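Long-range contact in glutamine cyclotransferase (Zymomonas mobilis, PDB 3NOL), which catalyses the cyclisation of N-terminal glutamine to pyroglutamate, as a bacterial glutaminyl cyclase with a beta-propeller fold: residues D126-L139 against S142-L156. Numbering follows the deposited sequence. Where two conformers were deposited one is given.
Sequences DGEGWGLTHNDQYL and SDGTPVLRFLDPESL
The indole of W130 lies with one face over the backbone of D143 and G144, the CA of G144 standing over the six-membered ring in a CH-pi contact. A propeller blade here ties its entry loop, 126-131, to the 142-144 turn and, through R149, to strand 147-151. With chi1 at -70°, CG of W130 lies beside the backbone N and anti to the carbonyl carbon, and the indole is carried over the D143-G144 backbone. W130 NE1 gives a nearly straight in-plane bond of 2.9 Å to OE1 of E128, which helps to fix the rotation of the indole. Next to the ring, the backbones pair: W130 N donates to S142 O (2.9 Å), and S142 N to G131 O. S142 OG accepts from G131 N at 2.8 Å and is also hydrogen-bonded to the backbone O of N175.

R149, its chain bent at chi3 (-91°), reaches the carbonyls of D126 and E128. R149 NH2 holds D126 O at 2.8 Å, while NH1 makes a weak bond to E128 O and a salt bridge with OD2 of D143 at 3.1 Å. The same carboxylate is braced by T145, whose N and OG1 both donate to D143 OD1, and a water joins OD2 to E128 N. Two carbonyl oxygens and a carboxylate thus face the guanidinium, probably stabilising its charge.

At the far end L139 and L151 form an antiparallel hydrogen-bonded pair, L151 N to L139 O being 2.7 Å. L139 CD1 packs against CD2 of L156, and Y138 crosses F150 at about a right angle. An Asx turn at N135 shapes the chain leading into Y138.

Strands 132-134, 139-141 and 147-151 are successive neighbours in one antiparallel sheet, the up-and-down meander of a beta-propeller blade, with G131, just ahead of the inner edge strand 132-134, near the calcium ion.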
loop_
_atom_site.group_PDB
_atom_site.type_symbol
_atom_site.label_atom_id
_atom_site.label_comp_id
_atom_site.label_asym_id
_atom_site.label_seq_id
_atom_site.Cartn_x
_atom_site.Cartn_y
_atom_site.Cartn_z
ATOM N N ASP A 126 -14.424 12.082 2.062
ATOM C CA ASP A 126 -15.665 11.417 1.723
ATOM C C ASP A 126 -15.515 9.882 1.808
ATOM O O ASP A 126 -14.493 9.309 1.400
ATOM C CB ASP A 126 -16.080 11.856 0.321
ATOM C CG ASP A 126 -17.460 11.380 -0.056
ATOM O OD1 ASP A 126 -18.384 11.541 0.780
ATOM O OD2 ASP A 126 -17.609 10.878 -1.198
ATOM N N GLY A 127 -16.531 9.231 2.366
ATOM C CA GLY A 127 -16.561 7.762 2.390
ATOM C C GLY A 127 -15.434 7.115 3.182
ATOM O O GLY A 127 -15.096 7.562 4.293
ATOM N N GLU A 128 -14.845 6.065 2.601
ATOM C CA GLU A 128 -13.792 5.283 3.269
ATOM C C GLU A 128 -12.426 5.570 2.646
ATOM O O GLU A 128 -12.337 6.222 1.608
ATOM C CB GLU A 128 -14.085 3.781 3.209
ATOM C CG GLU A 128 -15.295 3.393 4.078
ATOM C CD GLU A 128 -15.440 1.891 4.294
ATOM O OE1 GLU A 128 -14.778 1.082 3.592
ATOM O OE2 GLU A 128 -16.217 1.515 5.209
ATOM N N GLY A 129 -11.381 5.133 3.346
ATOM C CA GLY A 129 -10.010 5.323 2.909
ATOM C C GLY A 129 -9.264 4.019 3.148
ATOM O O GLY A 129 -9.156 3.538 4.294
ATOM N N TRP A 130 -8.784 3.428 2.051
ATOM C CA TRP A 130 -8.075 2.153 2.119
ATOM C C TRP A 130 -6.589 2.397 1.813
ATOM O O TRP A 130 -5.839 2.701 2.728
ATOM C CB TRP A 130 -8.701 1.097 1.180
ATOM C CG TRP A 130 -10.077 0.588 1.609
ATOM C CD1 TRP A 130 -11.041 1.259 2.340
ATOM C CD2 TRP A 130 -10.631 -0.692 1.306
ATOM N NE1 TRP A 130 -12.153 0.456 2.511
ATOM C CE2 TRP A 130 -11.924 -0.742 1.881
ATOM C CE3 TRP A 130 -10.155 -1.818 0.606
ATOM C CZ2 TRP A 130 -12.744 -1.875 1.775
ATOM C CZ3 TRP A 130 -10.992 -2.948 0.496
ATOM C CH2 TRP A 130 -12.264 -2.957 1.092
ATOM N N GLY A 131 -6.174 2.293 0.547
ATOM C CA GLY A 131 -4.769 2.535 0.181
ATOM C C GLY A 131 -4.459 3.992 -0.163
ATOM O O GLY A 131 -5.350 4.747 -0.553
ATOM N N LEU A 132 -3.185 4.380 -0.009
ATOM C CA LEU A 132 -2.748 5.727 -0.331
ATOM C C LEU A 132 -1.323 5.692 -0.886
ATOM O O LEU A 132 -0.475 4.995 -0.368
ATOM C CB LEU A 132 -2.827 6.626 0.898
ATOM C CG LEU A 132 -2.539 8.111 0.720
ATOM C CD1 LEU A 132 -3.663 8.780 -0.118
ATOM C CD2 LEU A 132 -2.398 8.787 2.114
ATOM N N THR A 133 -1.103 6.434 -1.960
ATOM C CA THR A 133 0.244 6.613 -2.530
ATOM C C THR A 133 0.289 8.045 -3.115
ATOM O O THR A 133 -0.627 8.858 -2.859
ATOM C CB THR A 133 0.602 5.486 -3.588
ATOM O OG1 THR A 133 1.985 5.587 -3.982
ATOM C CG2 THR A 133 -0.304 5.580 -4.838
ATOM N N HIS A 134 1.320 8.350 -3.897
ATOM C CA HIS A 134 1.425 9.664 -4.510
ATOM C C HIS A 134 2.265 9.621 -5.765
ATOM O O HIS A 134 3.060 8.710 -5.945
ATOM C CB HIS A 134 1.996 10.695 -3.528
ATOM C CG HIS A 134 3.474 10.596 -3.306
ATOM N ND1 HIS A 134 4.394 11.221 -4.128
ATOM C CD2 HIS A 134 4.191 9.983 -2.336
ATOM C CE1 HIS A 134 5.615 11.010 -3.662
ATOM N NE2 HIS A 134 5.521 10.251 -2.583
ATOM N N ASN A 135 2.066 10.608 -6.632
ATOM C CA ASN A 135 3.012 10.827 -7.716
ATOM C C ASN A 135 3.629 12.223 -7.480
ATOM O O ASN A 135 3.618 12.721 -6.354
ATOM C CB ASN A 135 2.346 10.613 -9.090
ATOM C CG ASN A 135 1.194 11.594 -9.371
ATOM O OD1 ASN A 135 1.027 12.612 -8.684
ATOM N ND2 ASN A 135 0.381 11.273 -10.393
ATOM N N ASP A 136 4.175 12.853 -8.511
ATOM C CA ASP A 136 4.888 14.110 -8.280
ATOM C C ASP A 136 3.950 15.294 -7.958
ATOM O O ASP A 136 4.407 16.326 -7.444
ATOM C CB ASP A 136 5.798 14.452 -9.469
ATOM C CG ASP A 136 6.975 13.484 -9.628
ATOM O OD1 ASP A 136 7.334 12.745 -8.671
ATOM O OD2 ASP A 136 7.564 13.493 -10.735
ATOM N N GLN A 137 2.655 15.138 -8.259
ATOM C CA GLN A 137 1.672 16.232 -8.112
ATOM C C GLN A 137 0.524 15.983 -7.127
ATOM O O GLN A 137 -0.020 16.932 -6.568
ATOM C CB GLN A 137 1.050 16.573 -9.460
ATOM C CG GLN A 137 1.985 17.274 -10.438
ATOM C CD GLN A 137 1.262 17.641 -11.715
ATOM O OE1 GLN A 137 0.886 18.796 -11.917
ATOM N NE2 GLN A 137 1.011 16.642 -12.564
ATOM N N TYR A 138 0.127 14.720 -6.967
ATOM C CA TYR A 138 -1.070 14.364 -6.183
ATOM C C TYR A 138 -0.878 13.167 -5.270
ATOM O O TYR A 138 -0.071 12.280 -5.563
ATOM C CB TYR A 138 -2.231 14.003 -7.120
ATOM C CG TYR A 138 -2.516 15.036 -8.165
ATOM C CD1 TYR A 138 -3.081 16.265 -7.820
ATOM C CD2 TYR A 138 -2.215 14.785 -9.504
ATOM C CE1 TYR A 138 -3.338 17.225 -8.780
ATOM C CE2 TYR A 138 -2.469 15.738 -10.485
ATOM C CZ TYR A 138 -3.031 16.949 -10.122
ATOM O OH TYR A 138 -3.273 17.887 -11.112
ATOM N N LEU A 139 -1.647 13.148 -4.183
ATOM C CA LEU A 139 -1.890 11.915 -3.427
ATOM C C LEU A 139 -2.983 11.160 -4.158
ATOM O O LEU A 139 -3.878 11.770 -4.739
ATOM C CB LEU A 139 -2.354 12.233 -2.007
ATOM C CG LEU A 139 -1.199 12.773 -1.140
ATOM C CD1 LEU A 139 -1.657 13.762 -0.020
ATOM C CD2 LEU A 139 -0.282 11.656 -0.576
ATOM N N SER A 142 -7.353 4.920 -2.720
ATOM C CA SER A 142 -8.383 3.912 -3.002
ATOM C C SER A 142 -9.288 3.776 -1.762
ATOM O O SER A 142 -8.972 4.308 -0.677
ATOM C CB SER A 142 -7.738 2.553 -3.300
ATOM O OG SER A 142 -6.957 2.108 -2.187
ATOM N N ASP A 143 -10.380 3.033 -1.918
ATOM C CA ASP A 143 -11.371 2.888 -0.859
ATOM C C ASP A 143 -12.163 1.578 -0.935
ATOM O O ASP A 143 -13.248 1.479 -0.359
ATOM C CB ASP A 143 -12.333 4.103 -0.854
ATOM C CG ASP A 143 -13.187 4.199 -2.120
ATOM O OD1 ASP A 143 -13.112 3.292 -2.976
ATOM O OD2 ASP A 143 -13.942 5.188 -2.248
ATOM N N GLY A 144 -11.661 0.584 -1.660
ATOM C CA GLY A 144 -12.326 -0.732 -1.705
ATOM C C GLY A 144 -13.379 -0.770 -2.809
ATOM O O GLY A 144 -13.969 -1.818 -3.059
ATOM N N THR A 145 -13.633 0.389 -3.424
ATOM C CA THR A 145 -14.495 0.473 -4.605
ATOM C C THR A 145 -13.647 0.560 -5.890
ATOM O O THR A 145 -12.420 0.573 -5.819
ATOM C CB THR A 145 -15.457 1.686 -4.535
ATOM O OG1 THR A 145 -14.749 2.877 -4.894
ATOM C CG2 THR A 145 -16.074 1.830 -3.113
ATOM N N PRO A 146 -14.284 0.612 -7.073
ATOM C CA PRO A 146 -13.498 0.879 -8.305
ATOM C C PRO A 146 -12.941 2.301 -8.439
ATOM O O PRO A 146 -12.189 2.587 -9.381
ATOM C CB PRO A 146 -14.514 0.632 -9.440
ATOM C CG PRO A 146 -15.551 -0.245 -8.832
ATOM C CD PRO A 146 -15.690 0.310 -7.407
ATOM N N VAL A 147 -13.329 3.178 -7.524
ATOM C CA VAL A 147 -13.067 4.617 -7.708
ATOM C C VAL A 147 -11.763 5.017 -7.011
ATOM O O VAL A 147 -11.595 4.749 -5.801
ATOM C CB VAL A 147 -14.221 5.467 -7.177
ATOM C CG1 VAL A 147 -13.891 6.969 -7.348
ATOM C CG2 VAL A 147 -15.532 5.123 -7.885
ATOM N N LEU A 148 -10.857 5.638 -7.770
ATOM C CA LEU A 148 -9.646 6.263 -7.207
ATOM C C LEU A 148 -9.788 7.791 -7.218
ATOM O O LEU A 148 -10.329 8.369 -8.171
ATOM C CB LEU A 148 -8.396 5.881 -8.015
ATOM C CG LEU A 148 -7.970 4.406 -8.065
ATOM C CD1 LEU A 148 -6.734 4.228 -8.978
ATOM C CD2 LEU A 148 -7.667 3.927 -6.630
ATOM N N ARG A 149 -9.277 8.435 -6.175
ATOM C CA ARG A 149 -9.328 9.890 -6.058
ATOM C C ARG A 149 -7.931 10.451 -5.983
ATOM O O ARG A 149 -7.086 9.938 -5.215
ATOM C CB ARG A 149 -10.092 10.292 -4.803
ATOM C CG ARG A 149 -11.574 10.094 -4.922
ATOM C CD ARG A 149 -12.213 10.273 -3.549
ATOM N NE ARG A 149 -12.311 9.022 -2.795
ATOM C CZ ARG A 149 -12.690 8.936 -1.516
ATOM N NH1 ARG A 149 -12.793 7.748 -0.938
ATOM N NH2 ARG A 149 -12.971 10.039 -0.818
ATOM N N PHE A 150 -7.701 11.488 -6.784
ATOM C CA PHE A 150 -6.441 12.225 -6.786
ATOM C C PHE A 150 -6.658 13.460 -5.939
ATOM O O PHE A 150 -7.493 14.309 -6.303
ATOM C CB PHE A 150 -6.056 12.646 -8.206
ATOM C CG PHE A 150 -5.698 11.505 -9.113
ATOM C CD1 PHE A 150 -4.363 11.302 -9.499
ATOM C CD2 PHE A 150 -6.685 10.642 -9.602
ATOM C CE1 PHE A 150 -4.019 10.248 -10.361
ATOM C CE2 PHE A 150 -6.353 9.576 -10.446
ATOM C CZ PHE A 150 -5.024 9.377 -10.838
ATOM N N LEU A 151 -5.907 13.564 -4.842
ATOM C CA LEU A 151 -6.032 14.687 -3.917
ATOM C C LEU A 151 -5.014 15.782 -4.190
ATOM O O LEU A 151 -3.832 15.492 -4.413
ATOM C CB LEU A 151 -5.893 14.228 -2.461
ATOM C CG LEU A 151 -6.730 13.032 -1.949
ATOM C CD1 LEU A 151 -6.506 12.798 -0.445
ATOM C CD2 LEU A 151 -8.219 13.155 -2.249
ATOM N N ASP A 152 -5.468 17.035 -4.160
ATOM C CA ASP A 152 -4.553 18.169 -4.103
ATOM C C ASP A 152 -3.824 18.042 -2.764
ATOM O O ASP A 152 -4.471 17.877 -1.749
ATOM C CB ASP A 152 -5.311 19.495 -4.120
ATOM C CG ASP A 152 -4.376 20.670 -4.033
ATOM O OD1 ASP A 152 -4.095 21.138 -2.926
ATOM O OD2 ASP A 152 -3.877 21.090 -5.096
ATOM N N PRO A 153 -2.480 18.059 -2.768
ATOM C CA PRO A 153 -1.723 17.774 -1.534
ATOM C C PRO A 153 -1.826 18.872 -0.466
ATOM O O PRO A 153 -1.536 18.624 0.701
ATOM C CB PRO A 153 -0.270 17.637 -2.023
ATOM C CG PRO A 153 -0.352 17.657 -3.537
ATOM C CD PRO A 153 -1.604 18.320 -3.922
ATOM N N GLU A 154 -2.228 20.073 -0.869
ATOM C CA GLU A 154 -2.421 21.147 0.110
ATOM C C GLU A 154 -3.812 21.114 0.739
ATOM O O GLU A 154 -3.937 21.073 1.965
ATOM C CB GLU A 154 -2.068 22.497 -0.499
ATOM C CG GLU A 154 -0.535 22.608 -0.786
ATOM C CD GLU A 154 0.328 22.439 0.479
ATOM O OE1 GLU A 154 0.274 23.330 1.360
ATOM O OE2 GLU A 154 1.058 21.417 0.603
ATOM N N SER A 155 -4.846 21.105 -0.090
ATOM C CA SER A 155 -6.229 21.121 0.426
ATOM C C SER A 155 -6.663 19.742 0.918
ATOM O O SER A 155 -7.593 19.630 1.730
ATOM C CB SER A 155 -7.220 21.611 -0.639
ATOM O OG SER A 155 -7.275 20.712 -1.748
ATOM N N LEU A 156 -6.001 18.712 0.380
ATOM C CA LEU A 156 -6.297 17.300 0.647
ATOM C C LEU A 156 -7.749 17.001 0.286
ATOM O O LEU A 156 -8.456 16.317 1.025
ATOM C CB LEU A 156 -5.978 16.921 2.111
ATOM C CG LEU A 156 -4.480 16.993 2.477
ATOM C CD1 LEU A 156 -4.296 16.966 4.011
ATOM C CD2 LEU A 156 -3.657 15.873 1.771
HETATM O O HOH W 1 -12.829 12.996 -0.289
HETATM O O HOH W 2 -15.587 5.505 -0.086
HETATM O O HOH W 3 -15.581 0.796 0.615
#